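Local atomic coordinates of ochratoxinase (Aspergillus niger, PDB entry 4C65), a protein that hydrolyses the amide bond of the mycotoxin ochratoxin A to ochratoxin alpha and L-phenylalanine, acting as a secreted zinc-dependent carboxypeptidase with a preference for C-terminal aromatic residues. Residues A200-V205 with N239-A244; E186-A191 with K229-E234; W66-H71 with A367-S372. All coordinates share one frame; numbering follows the deposited sequence.

Contact 1: residues A200-V205 with N239-A244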
ATOM      1  N   ALA A 200       6.803  23.372  15.759  1.00 14.23           N
ATOM      2  CA  ALA A 200       7.347  24.478  15.002  1.00 14.16           C
ATOM      3  C   ALA A 200       6.839  25.818  15.544  1.00 14.64           C
ATOM      4  O   ALA A 200       5.668  25.973  15.849  1.00 14.24           O
ATOM      5  CB  ALA A 200       7.011  24.335  13.537  1.00 14.18           C
ATOM      6  N   LYS A 201       7.762  26.754  15.704  1.00 15.35           N
ATOM      7  CA  LYS A 201       7.442  28.090  16.180  1.00 15.99           C
ATOM      8  C   LYS A 201       7.509  29.115  15.043  1.00 15.64           C
ATOM      9  O   LYS A 201       7.295  30.300  15.259  1.00 16.54           O
ATOM     10  CB  LYS A 201       8.368  28.462  17.325  1.00 16.75           C
ATOM     11  CG  LYS A 201       7.862  27.911  18.644  1.00 17.89           C
ATOM     12  CD  LYS A 201       8.901  28.029  19.730  1.00 18.84           C
ATOM     13  CE  LYS A 201       8.489  27.227  20.991  1.00 20.34           C
ATOM     14  NZ  LYS A 201       8.902  27.907  22.241  1.00 21.16           N
ATOM     15  N   VAL A 202       7.793  28.650  13.844  1.00 14.76           N
ATOM     16  CA  VAL A 202       7.666  29.466  12.673  1.00 14.58           C
ATOM     17  C   VAL A 202       7.284  28.551  11.516  1.00 13.99           C
ATOM     18  O   VAL A 202       7.448  27.331  11.610  1.00 13.42           O
ATOM     19  CB  VAL A 202       8.965  30.255  12.405  1.00 14.51           C
ATOM     20  CG1 VAL A 202      10.115  29.341  12.007  1.00 14.29           C
ATOM     21  CG2 VAL A 202       8.736  31.321  11.325  1.00 14.76           C
ATOM     22  N   ILE A 203       6.766  29.127  10.427  1.00 13.85           N
ATOM     23  CA  ILE A 203       6.560  28.358   9.193  1.00 13.81           C
ATOM     24  C   ILE A 203       7.423  28.913   8.075  1.00 13.92           C
ATOM     25  O   ILE A 203       7.500  30.124   7.872  1.00 14.13           O
ATOM     26  CB  ILE A 203       5.070  28.308   8.771  1.00 13.71           C
ATOM     27  CG1 ILE A 203       4.220  27.647   9.848  1.00 13.54           C
ATOM     28  CG2 ILE A 203       4.895  27.524   7.458  1.00 13.69           C
ATOM     29  CD1 ILE A 203       4.567  26.196  10.129  1.00 13.33           C
ATOM     30  N   LYS A 204       8.063  28.019   7.331  1.00 14.16           N
ATOM     31  CA  LYS A 204       8.910  28.409   6.188  0.50 14.48           C
ATOM     32  C   LYS A 204       8.363  27.856   4.883  1.00 14.73           C
ATOM     33  O   LYS A 204       8.126  26.663   4.771  1.00 14.78           O
ATOM     34  CB  LYS A 204      10.347  27.912   6.420  0.50 14.38           C
ATOM     35  CG  LYS A 204      11.233  27.764   5.199  0.50 14.54           C
ATOM     36  CD  LYS A 204      11.983  29.012   4.808  0.50 14.68           C
ATOM     37  CE  LYS A 204      13.014  28.435   3.786  0.50 14.76           C
ATOM     38  NZ  LYS A 204      14.046  27.372   4.181  0.50 14.56           N
ATOM     39  N   VAL A 205       8.242  28.727   3.871  1.00 15.45           N
ATOM     40  CA  VAL A 205       7.853  28.312   2.508  1.00 15.77           C
ATOM     41  C   VAL A 205       8.930  28.665   1.491  1.00 15.99           C
ATOM     42  O   VAL A 205       9.705  29.601   1.697  1.00 15.69           O
ATOM     43  CB  VAL A 205       6.560  28.973   2.006  1.00 16.26           C
ATOM     44  CG1 VAL A 205       5.418  28.580   2.892  1.00 16.40           C
ATOM     45  CG2 VAL A 205       6.669  30.487   1.963  1.00 16.70           C
ATOM     46  N   ASN A 239      -0.752  31.367  15.889  1.00 16.97           N
ATOM     47  CA  ASN A 239       0.176  32.430  16.252  1.00 16.90           C
ATOM     48  C   ASN A 239       1.589  32.234  15.758  1.00 15.97           C
ATOM     49  O   ASN A 239       2.562  32.561  16.462  1.00 15.78           O
ATOM     50  CB  ASN A 239       0.160  32.693  17.766  1.00 17.60           C
ATOM     51  CG  ASN A 239      -0.656  33.923  18.125  1.00 18.67           C
ATOM     52  OD1 ASN A 239      -1.630  34.255  17.462  1.00 19.91           O
ATOM     53  ND2 ASN A 239      -0.305  34.547  19.216  1.00 19.43           N
ATOM     54  N   ARG A 240       1.707  31.693  14.542  1.00 15.47           N
ATOM     55  CA  ARG A 240       2.989  31.651  13.859  1.00 14.51           C
ATOM     56  C   ARG A 240       2.931  32.650  12.678  1.00 14.71           C
ATOM     57  O   ARG A 240       1.878  32.885  12.107  1.00 14.83           O
ATOM     58  CB  ARG A 240       3.283  30.283  13.330  1.00 14.34           C
ATOM     59  CG  ARG A 240       3.951  29.351  14.311  1.00 14.37           C
ATOM     60  CD  ARG A 240       3.080  29.008  15.504  1.00 14.95           C
ATOM     61  NE  ARG A 240       3.652  27.875  16.211  1.00 14.85           N
ATOM     62  CZ  ARG A 240       3.140  27.304  17.297  1.00 15.23           C
ATOM     63  NH1 ARG A 240       2.029  27.753  17.856  1.00 15.84           N
ATOM     64  NH2 ARG A 240       3.754  26.250  17.800  1.00 15.14           N
ATOM     65  N   ILE A 241       4.088  33.184  12.315  1.00 14.00           N
ATOM     66  CA  ILE A 241       4.231  33.873  11.064  1.00 14.06           C
ATOM     67  C   ILE A 241       4.993  32.983  10.059  1.00 13.58           C
ATOM     68  O   ILE A 241       5.522  31.925  10.422  1.00 12.58           O
ATOM     69  CB  ILE A 241       4.962  35.190  11.239  1.00 14.22           C
ATOM     70  CG1 ILE A 241       6.365  34.954  11.795  1.00 13.79           C
ATOM     71  CG2 ILE A 241       4.135  36.120  12.122  1.00 14.63           C
ATOM     72  CD1 ILE A 241       7.319  36.084  11.505  1.00 14.03           C
ATOM     73  N   VAL A 242       4.954  33.382   8.787  1.00 13.68           N
ATOM     74  CA  VAL A 242       5.560  32.608   7.740  1.00 13.54           C
ATOM     75  C   VAL A 242       6.756  33.366   7.244  1.00 14.17           C
ATOM     76  O   VAL A 242       6.706  34.577   7.026  1.00 14.47           O
ATOM     77  CB  VAL A 242       4.588  32.367   6.578  1.00 13.73           C
ATOM     78  CG1 VAL A 242       5.305  31.727   5.409  1.00 13.88           C
ATOM     79  CG2 VAL A 242       3.415  31.526   7.025  1.00 13.73           C
ATOM     80  N   SER A 243       7.842  32.637   7.076  1.00 14.73           N
ATOM     81  CA  SER A 243       9.026  33.149   6.455  1.00 15.54           C
ATOM     82  C   SER A 243       9.083  32.561   5.069  1.00 15.95           C
ATOM     83  O   SER A 243       8.911  31.350   4.889  1.00 16.29           O
ATOM     84  CB  SER A 243      10.266  32.712   7.249  1.00 16.09           C
ATOM     85  OG  SER A 243      11.460  33.077   6.572  1.00 17.03           O
ATOM     86  N   ALA A 244       9.383  33.409   4.093  1.00 16.35           N
ATOM     87  CA  ALA A 244       9.403  33.020   2.702  1.00 16.63           C
ATOM     88  C   ALA A 244      10.786  33.191   2.078  1.00 16.78           C
ATOM     89  O   ALA A 244      11.336  34.290   2.077  1.00 16.80           O
ATOM     90  CB  ALA A 244       8.410  33.869   1.942  1.00 17.50           C
TER

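Contact 2: residues E186-A191 with K229-E234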
ATOM      1  N   GLU A 186      -5.575  21.855  -0.192  1.00 15.96           N
ATOM      2  CA  GLU A 186      -5.881  20.796   0.765  1.00 16.08           C
ATOM      3  C   GLU A 186      -4.592  20.313   1.401  1.00 15.48           C
ATOM      4  O   GLU A 186      -4.467  20.271   2.618  1.00 15.25           O
ATOM      5  CB  GLU A 186      -6.625  19.620   0.107  1.00 16.71           C
ATOM      6  CG  GLU A 186      -7.920  19.989  -0.613  1.00 17.48           C
ATOM      7  CD  GLU A 186      -8.902  20.749   0.276  1.00 17.86           C
ATOM      8  OE1 GLU A 186      -9.478  20.138   1.208  1.00 17.85           O
ATOM      9  OE2 GLU A 186      -9.109  21.954   0.033  1.00 18.20           O
ATOM     10  N   GLU A 187      -3.630  19.946   0.568  1.00 15.25           N
ATOM     11  CA  GLU A 187      -2.380  19.398   1.073  1.00 14.92           C
ATOM     12  C   GLU A 187      -1.594  20.414   1.887  1.00 14.60           C
ATOM     13  O   GLU A 187      -0.937  20.041   2.869  1.00 14.54           O
ATOM     14  CB  GLU A 187      -1.509  18.842  -0.064  1.00 14.89           C
ATOM     15  CG  GLU A 187      -2.029  17.533  -0.642  1.00 15.02           C
ATOM     16  CD  GLU A 187      -1.059  16.874  -1.611  1.00 15.15           C
ATOM     17  OE1 GLU A 187       0.106  17.330  -1.775  1.00 14.98           O
ATOM     18  OE2 GLU A 187      -1.464  15.878  -2.226  1.00 15.48           O
ATOM     19  N   VAL A 188      -1.637  21.683   1.508  1.00 14.51           N
ATOM     20  CA  VAL A 188      -0.807  22.662   2.225  1.00 14.22           C
ATOM     21  C   VAL A 188      -1.346  22.895   3.639  1.00 13.99           C
ATOM     22  O   VAL A 188      -0.562  23.224   4.544  1.00 13.60           O
ATOM     23  CB  VAL A 188      -0.544  23.995   1.492  1.00 14.30           C
ATOM     24  CG1 VAL A 188       0.252  23.778   0.218  1.00 14.49           C
ATOM     25  CG2 VAL A 188      -1.831  24.739   1.208  1.00 14.78           C
ATOM     26  N   ARG A 189      -2.645  22.701   3.844  1.00 13.84           N
ATOM     27  CA  ARG A 189      -3.167  22.799   5.193  1.00 13.85           C
ATOM     28  C   ARG A 189      -2.502  21.760   6.058  1.00 13.34           C
ATOM     29  O   ARG A 189      -2.043  22.072   7.146  1.00 13.22           O
ATOM     30  CB  ARG A 189      -4.677  22.621   5.244  1.00 14.25           C
ATOM     31  CG  ARG A 189      -5.473  23.808   4.706  1.00 14.57           C
ATOM     32  CD  ARG A 189      -6.936  23.630   5.064  1.00 14.84           C
ATOM     33  NE  ARG A 189      -7.798  24.520   4.304  1.00 15.09           N
ATOM     34  CZ  ARG A 189      -8.000  25.794   4.591  1.00 15.15           C
ATOM     35  NH1 ARG A 189      -7.353  26.378   5.597  1.00 14.98           N
ATOM     36  NH2 ARG A 189      -8.841  26.493   3.833  1.00 15.65           N
ATOM     37  N   ARG A 190      -2.480  20.519   5.597  1.00 13.36           N
ATOM     38  CA  ARG A 190      -1.830  19.480   6.386  1.00 13.21           C
ATOM     39  C   ARG A 190      -0.344  19.776   6.567  1.00 12.74           C
ATOM     40  O   ARG A 190       0.192  19.609   7.670  1.00 12.83           O
ATOM     41  CB  ARG A 190      -2.061  18.083   5.814  1.00 13.30           C
ATOM     42  CG  ARG A 190      -1.251  17.038   6.593  1.00 13.36           C
ATOM     43  CD  ARG A 190      -1.971  15.728   6.839  1.00 13.36           C
ATOM     44  NE  ARG A 190      -2.472  15.138   5.613  1.00 13.42           N
ATOM     45  CZ  ARG A 190      -3.739  14.842   5.366  1.00 13.86           C
ATOM     46  NH1 ARG A 190      -4.701  15.079   6.237  1.00 14.08           N
ATOM     47  NH2 ARG A 190      -4.057  14.315   4.204  1.00 14.28           N
ATOM     48  N   ALA A 191       0.303  20.267   5.514  1.00 12.60           N
ATOM     49  CA  ALA A 191       1.711  20.564   5.572  1.00 12.52           C
ATOM     50  C   ALA A 191       2.053  21.487   6.715  1.00 12.25           C
ATOM     51  O   ALA A 191       2.982  21.205   7.474  1.00 12.14           O
ATOM     52  CB  ALA A 191       2.196  21.157   4.263  1.00 12.85           C
ATOM     53  N   LYS A 229      -1.694  31.951   0.660  1.00 20.11           N
ATOM     54  CA  LYS A 229      -2.631  32.576   1.579  1.00 20.61           C
ATOM     55  C   LYS A 229      -3.091  31.581   2.649  1.00 19.79           C
ATOM     56  O   LYS A 229      -3.170  31.916   3.817  1.00 19.08           O
ATOM     57  CB  LYS A 229      -3.826  33.126   0.799  1.00 22.61           C
ATOM     58  CG  LYS A 229      -4.886  33.811   1.637  1.00 24.24           C
ATOM     59  CD  LYS A 229      -5.962  34.373   0.724  1.00 26.90           C
ATOM     60  CE  LYS A 229      -7.072  35.106   1.488  1.00 28.93           C
ATOM     61  NZ  LYS A 229      -8.362  34.324   1.548  1.00 30.57           N
ATOM     62  N   VAL A 230      -3.448  30.377   2.219  1.00 19.73           N
ATOM     63  CA  VAL A 230      -3.845  29.319   3.139  1.00 19.40           C
ATOM     64  C   VAL A 230      -2.716  28.982   4.115  1.00 18.05           C
ATOM     65  O   VAL A 230      -2.925  28.942   5.316  1.00 17.69           O
ATOM     66  CB  VAL A 230      -4.331  28.069   2.371  1.00 19.95           C
ATOM     67  CG1 VAL A 230      -4.406  26.848   3.262  1.00 19.68           C
ATOM     68  CG2 VAL A 230      -5.682  28.357   1.752  1.00 21.20           C
ATOM     69  N   ILE A 231      -1.506  28.815   3.606  1.00 17.34           N
ATOM     70  CA  ILE A 231      -0.368  28.617   4.473  1.00 16.27           C
ATOM     71  C   ILE A 231      -0.244  29.712   5.542  1.00 15.88           C
ATOM     72  O   ILE A 231      -0.059  29.412   6.731  1.00 15.67           O
ATOM     73  CB  ILE A 231       0.943  28.512   3.682  1.00 15.83           C
ATOM     74  CG1 ILE A 231       0.967  27.175   2.940  1.00 16.21           C
ATOM     75  CG2 ILE A 231       2.138  28.574   4.619  1.00 14.94           C
ATOM     76  CD1 ILE A 231       1.990  27.114   1.833  1.00 16.31           C
ATOM     77  N   VAL A 232      -0.326  30.972   5.136  1.00 15.93           N
ATOM     78  CA  VAL A 232      -0.253  32.097   6.083  1.00 15.62           C
ATOM     79  C   VAL A 232      -1.391  32.041   7.111  1.00 15.95           C
ATOM     80  O   VAL A 232      -1.167  32.262   8.299  1.00 15.78           O
ATOM     81  CB  VAL A 232      -0.211  33.457   5.340  1.00 16.05           C
ATOM     82  CG1 VAL A 232      -0.441  34.625   6.302  1.00 16.18           C
ATOM     83  CG2 VAL A 232       1.124  33.612   4.636  1.00 15.64           C
ATOM     84  N   GLU A 233      -2.603  31.737   6.654  1.00 16.90           N
ATOM     85  CA  GLU A 233      -3.777  31.627   7.528  1.00 17.60           C
ATOM     86  C   GLU A 233      -3.627  30.487   8.532  1.00 17.22           C
ATOM     87  O   GLU A 233      -3.994  30.616   9.697  1.00 17.08           O
ATOM     88  CB  GLU A 233      -5.043  31.429   6.704  1.00 18.53           C
ATOM     89  CG  GLU A 233      -5.481  32.680   5.975  1.00 19.29           C
ATOM     90  CD  GLU A 233      -6.509  32.395   4.879  1.00 20.43           C
ATOM     91  OE1 GLU A 233      -6.721  31.194   4.558  1.00 20.57           O
ATOM     92  OE2 GLU A 233      -7.099  33.368   4.349  1.00 21.25           O
ATOM     93  N   GLU A 234      -3.130  29.352   8.056  1.00 17.17           N
ATOM     94  CA  GLU A 234      -2.884  28.209   8.931  1.00 16.85           C
ATOM     95  C   GLU A 234      -1.872  28.572  10.002  1.00 16.10           C
ATOM     96  O   GLU A 234      -2.103  28.287  11.162  1.00 16.48           O
ATOM     97  CB  GLU A 234      -2.385  27.009   8.141  1.00 16.73           C
ATOM     98  CG  GLU A 234      -3.465  26.311   7.341  1.00 17.72           C
ATOM     99  CD  GLU A 234      -4.546  25.736   8.202  1.00 18.24           C
ATOM    100  OE1 GLU A 234      -4.204  25.210   9.278  1.00 18.29           O
ATOM    101  OE2 GLU A 234      -5.730  25.795   7.798  1.00 19.20           O
TER
HETATM  102  O   HOH W   1      -7.841  29.069   5.838  1.00  7.05           O

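Contact 3: residues W66-H71 with A367-S372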
ATOM      1  N   TRP A  66      21.348  36.395  17.941  1.00 13.65           N
ATOM      2  CA  TRP A  66      20.416  35.575  17.169  1.00 13.66           C
ATOM      3  C   TRP A  66      20.981  35.341  15.773  1.00 13.90           C
ATOM      4  O   TRP A  66      21.653  36.203  15.216  1.00 14.90           O
ATOM      5  CB  TRP A  66      19.099  36.275  16.959  1.00 14.18           C
ATOM      6  CG  TRP A  66      18.151  36.230  18.093  1.00 14.07           C
ATOM      7  CD1 TRP A  66      18.326  36.766  19.319  1.00 14.08           C
ATOM      8  CD2 TRP A  66      16.817  35.711  18.068  1.00 14.15           C
ATOM      9  NE1 TRP A  66      17.204  36.558  20.091  1.00 14.07           N
ATOM     10  CE2 TRP A  66      16.266  35.911  19.338  1.00 14.19           C
ATOM     11  CE3 TRP A  66      16.046  35.073  17.095  1.00 14.67           C
ATOM     12  CZ2 TRP A  66      14.992  35.478  19.672  1.00 14.52           C
ATOM     13  CZ3 TRP A  66      14.766  34.671  17.424  1.00 14.93           C
ATOM     14  CH2 TRP A  66      14.251  34.888  18.702  1.00 14.92           C
ATOM     15  N   ASP A  67      20.746  34.151  15.228  1.00 13.60           N
ATOM     16  CA  ASP A  67      20.801  33.979  13.799  1.00 13.83           C
ATOM     17  C   ASP A  67      19.444  33.507  13.338  1.00 14.12           C
ATOM     18  O   ASP A  67      18.926  32.502  13.848  1.00 14.15           O
ATOM     19  CB  ASP A  67      21.888  33.021  13.373  1.00 13.53           C
ATOM     20  CG  ASP A  67      22.207  33.163  11.888  1.00 14.12           C
ATOM     21  OD1 ASP A  67      21.409  32.640  11.054  1.00 14.07           O
ATOM     22  OD2 ASP A  67      23.229  33.806  11.580  1.00 14.45           O
ATOM     23  N   CYS A  68      18.879  34.232  12.377  1.00 14.88           N
ATOM     24  CA  CYS A  68      17.520  34.000  11.946  1.00 15.51           C
ATOM     25  C   CYS A  68      17.387  33.126  10.713  1.00 16.16           C
ATOM     26  O   CYS A  68      16.292  32.987  10.167  1.00 17.11           O
ATOM     27  CB  CYS A  68      16.846  35.333  11.705  1.00 16.31           C
ATOM     28  SG  CYS A  68      16.783  36.352  13.198  1.00 16.25           S
ATOM     29  N   HIS A  69      18.488  32.548  10.257  1.00 16.05           N
ATOM     30  CA  HIS A  69      18.431  31.632   9.139  1.00 16.73           C
ATOM     31  C   HIS A  69      19.403  30.457   9.276  1.00 16.25           C
ATOM     32  O   HIS A  69      20.443  30.435   8.645  1.00 16.46           O
ATOM     33  CB  HIS A  69      18.680  32.354   7.814  1.00 18.01           C
ATOM     34  CG  HIS A  69      18.176  31.585   6.632  1.00 19.14           C
ATOM     35  ND1 HIS A  69      17.365  32.147   5.677  1.00 20.58           N
ATOM     36  CD2 HIS A  69      18.296  30.279   6.294  1.00 18.95           C
ATOM     37  CE1 HIS A  69      17.043  31.231   4.778  1.00 21.11           C
ATOM     38  NE2 HIS A  69      17.588  30.090   5.134  1.00 20.02           N
ATOM     39  N   MET A  70      19.031  29.484  10.093  1.00 15.79           N
ATOM     40  CA  MET A  70      19.830  28.289  10.297  1.00 15.64           C
ATOM     41  C   MET A  70      19.096  27.103   9.701  1.00 16.31           C
ATOM     42  O   MET A  70      17.913  27.175   9.447  1.00 16.48           O
ATOM     43  CB  MET A  70      20.063  28.067  11.786  1.00 14.72           C
ATOM     44  CG  MET A  70      20.757  29.228  12.515  1.00 14.59           C
ATOM     45  SD  MET A  70      22.326  29.691  11.777  1.00 15.30           S
ATOM     46  CE  MET A  70      23.278  28.232  12.217  1.00 15.19           C
ATOM     47  N   HIS A  71      19.813  26.029   9.421  1.00 17.09           N
ATOM     48  CA  HIS A  71      19.168  24.801   9.012  1.00 18.33           C
ATOM     49  C   HIS A  71      19.753  23.624   9.778  1.00 17.92           C
ATOM     50  O   HIS A  71      20.943  23.374   9.738  1.00 17.81           O
ATOM     51  CB  HIS A  71      19.196  24.591   7.492  1.00 20.32           C
ATOM     52  CG  HIS A  71      20.560  24.680   6.875  1.00 22.36           C
ATOM     53  ND1 HIS A  71      20.921  25.701   6.019  1.00 24.56           N
ATOM     54  CD2 HIS A  71      21.638  23.859   6.951  1.00 23.14           C
ATOM     55  CE1 HIS A  71      22.167  25.515   5.607  1.00 24.94           C
ATOM     56  NE2 HIS A  71      22.628  24.412   6.169  1.00 24.14           N
ATOM     57  N   ALA A 367      18.171  42.980  18.986  1.00 13.98           N
ATOM     58  CA  ALA A 367      16.859  43.578  19.273  1.00 14.31           C
ATOM     59  C   ALA A 367      15.782  43.230  18.232  1.00 14.10           C
ATOM     60  O   ALA A 367      14.636  42.998  18.594  1.00 13.77           O
ATOM     61  CB  ALA A 367      16.975  45.094  19.445  1.00 15.19           C
ATOM     62  N   ASN A 368      16.149  43.229  16.958  1.00 14.45           N
ATOM     63  CA  ASN A 368      15.200  43.011  15.869  1.00 14.59           C
ATOM     64  C   ASN A 368      14.939  41.558  15.627  1.00 14.32           C
ATOM     65  O   ASN A 368      13.913  41.195  15.083  1.00 14.32           O
ATOM     66  CB  ASN A 368      15.724  43.600  14.563  1.00 14.96           C
ATOM     67  CG  ASN A 368      15.649  45.120  14.521  1.00 15.99           C
ATOM     68  OD1 ASN A 368      14.989  45.763  15.331  1.00 16.39           O
ATOM     69  ND2 ASN A 368      16.347  45.696  13.558  1.00 16.70           N
ATOM     70  N   ALA A 369      15.881  40.715  16.028  1.00 14.63           N
ATOM     71  CA  ALA A 369      15.873  39.308  15.631  1.00 14.20           C
ATOM     72  C   ALA A 369      14.632  38.512  16.056  1.00 14.20           C
ATOM     73  O   ALA A 369      14.140  37.693  15.279  1.00 14.36           O
ATOM     74  CB  ALA A 369      17.118  38.630  16.126  1.00 14.05           C
ATOM     75  N   PRO A 370      14.123  38.728  17.276  1.00 14.36           N
ATOM     76  CA  PRO A 370      12.901  38.004  17.616  1.00 14.05           C
ATOM     77  C   PRO A 370      11.673  38.301  16.744  1.00 14.03           C
ATOM     78  O   PRO A 370      10.727  37.505  16.741  1.00 13.33           O
ATOM     79  CB  PRO A 370      12.631  38.398  19.071  1.00 14.51           C
ATOM     80  CG  PRO A 370      13.883  39.026  19.567  1.00 14.77           C
ATOM     81  CD  PRO A 370      14.602  39.570  18.382  1.00 14.83           C
ATOM     82  N   LEU A 371      11.679  39.419  16.016  1.00 14.53           N
ATOM     83  CA  LEU A 371      10.616  39.695  15.031  1.00 14.68           C
ATOM     84  C   LEU A 371      10.536  38.567  14.004  1.00 13.98           C
ATOM     85  O   LEU A 371       9.478  38.296  13.423  1.00 13.96           O
ATOM     86  CB  LEU A 371      10.833  41.007  14.313  1.00 15.16           C
ATOM     87  CG  LEU A 371      10.756  42.276  15.157  1.00 15.92           C
ATOM     88  CD1 LEU A 371      11.248  43.453  14.335  1.00 16.31           C
ATOM     89  CD2 LEU A 371       9.340  42.523  15.660  1.00 16.25           C
ATOM     90  N   SER A 372      11.644  37.852  13.863  1.00 13.55           N
ATOM     91  CA  SER A 372      11.718  36.700  12.969  1.00 13.29           C
ATOM     92  C   SER A 372      10.734  35.580  13.297  1.00 13.14           C
ATOM     93  O   SER A 372      10.463  34.749  12.416  1.00 13.08           O
ATOM     94  CB  SER A 372      13.142  36.133  12.927  1.00 12.94           C
ATOM     95  OG  SER A 372      13.484  35.443  14.123  1.00 12.40           O
TER

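Contact 1: residues A200-V205 with N239-A244
V205 and V242 interlock on one face of a parallel strand pair: V205 CG2 rests 3.9 Å from V242 CG1, the two side chains crossing at about a right angle. The same V205 CG2 lies 3.8 Å from A244 CB, so this methyl fits into the dip between V242 and A244. I203, on this face too, sets its CB against V242 CG2 at 4.0 Å. The register is I203 with V242, K204 with S243 and V205 with A244. Three backbone bonds hold it: I203 N to I241 O, S243 N to I203 O (2.7 Å) and V205 N to S243 O.

Ahead of the strands R240 fills the hollow beside A200 and K201. Its chain turns about CB-CG (chi2 65°), laying R240 CG 3.6 Å from K201 O and presenting the guanidinium edge to A200 O. R240 NE (2.8 Å) and R240 NH2 (2.7 Å) both donate to A200 O, which lies in the guanidinium plane.

These strands belong to the beta-alpha-beta unit 203-206, 225-237, 242-246 of the TIM barrel, and helix 225-237 packs on the I203, V205 and V242 face. The other face carries K204, which binds both zincs and bonds through NZ to L115 O, and S243. Chemistry divides by face: branched aliphatics meet the helix; K204 and S243 lie on the metal-site face, S243 OG bonding to E264, itself bonded to zinc ligand H69.

Contact 2: residues E186-A191 with K229-E234
Apolar packing between the helices centres on V188, which points into the neighbouring helix. Its CB lies 3.8 Å from I231 CG1, the two side chains meeting at about a right angle, and its CG2 reaches V230 CG1 at 3.9 Å. V230 CG1 also touches the aliphatic part of R189, 3.5 Å from R189 CG, and sits over one guanidinium face, toward the rim. With CG1 anti to the backbone N (chi1 165°), V230 directs this one methyl to both V188 and R189.

The segments of helices 185-198 and 225-237 run 9.1 Å apart at closest approach, with their N-to-C directions 30° apart. These are successive helices on the outside of the TIM barrel, on either side of strand 203-206 in the chain, and I231 continues inward onto I203 and V205 of that strand.

The charged contact is between R189 and E234. R189 NH1 donates to E234 OE2 at 2.8 Å, on the anti lone pair of that oxygen and nearly in the guanidinium plane. The carboxylate is turned almost perpendicular to the guanidinium, at 82°, and one oxygen, OE2, takes the bond. E234 OE2 is shared with R237, and E234 OE1 pairs with R193, a cluster that probably stabilises the carboxylate as an anion.

A water adds a second link: water 1 accepts from R189 NH1 at 2.7 Å and donates to E233 OE1 at 2.7 Å. R189 NH2 has a further salt-bridge partner in E226 of a neighbouring subunit.

Contact 3: residues W66-H71 with A367-S372
P370 lies over the indole of W66, its CA 3.9 Å from the centroid of the six-membered ring and 22° off the ring normal, a CH-pi contact on the face. The proline side chain crosses the tryptophan at about a right angle, with P370 CG 3.7 Å from W66 CZ2. A369 covers the same face nearer the five-membered ring. CG of W66 is anti to its carbonyl carbon (chi1 -80°), which sets the indole face against the 3-10 turn.

C68 also points at this turn. Its SG lies 3.7 Å from A369 CB and 3.5 Å from S372 OG. The serine hydroxyl is held in place within the turn: S372 OG donates to A369 O at 2.6 Å, and that oxygen also accepts from S372 N.

D67 OD1 accepts from H69 N in an Asx turn round the corner at C68, which leads into the zinc ligands H69 and H71. W66 lies near the end of strand 60-67 of the barrel, with S111 of strand 109-114 alongside, and the Y137 ring meets its indole with the planes about 15° apart. The 3-10 turn follows helix 358-365, and R113 bonds to the carbonyls of both C68 and S372.

Overall arrangement
Contacts 1 and 2 adjoin, their centres 11 Å apart: the helix 225-237 residue I231 packs on the strands of contact 1, with its CG2 3.7 Å from V205 CG1. Contact 3 lies 12 Å from contact 1 between centres and meets it where I241 CD1 comes 3.5 Å from S372 O. Contacts 2 and 3 do not touch, their nearest atoms being about 12 Å apart. The zinc site draws on contacts 1 and 3, through K204, H69 and H71; the side chains of K204 and H69 are about 5 Å apart. Contact 2 lies further out, its centre about 23 Å from the chain centre against 12 Å for contact 1; the I231 side chain is about 8 Å from that of K204.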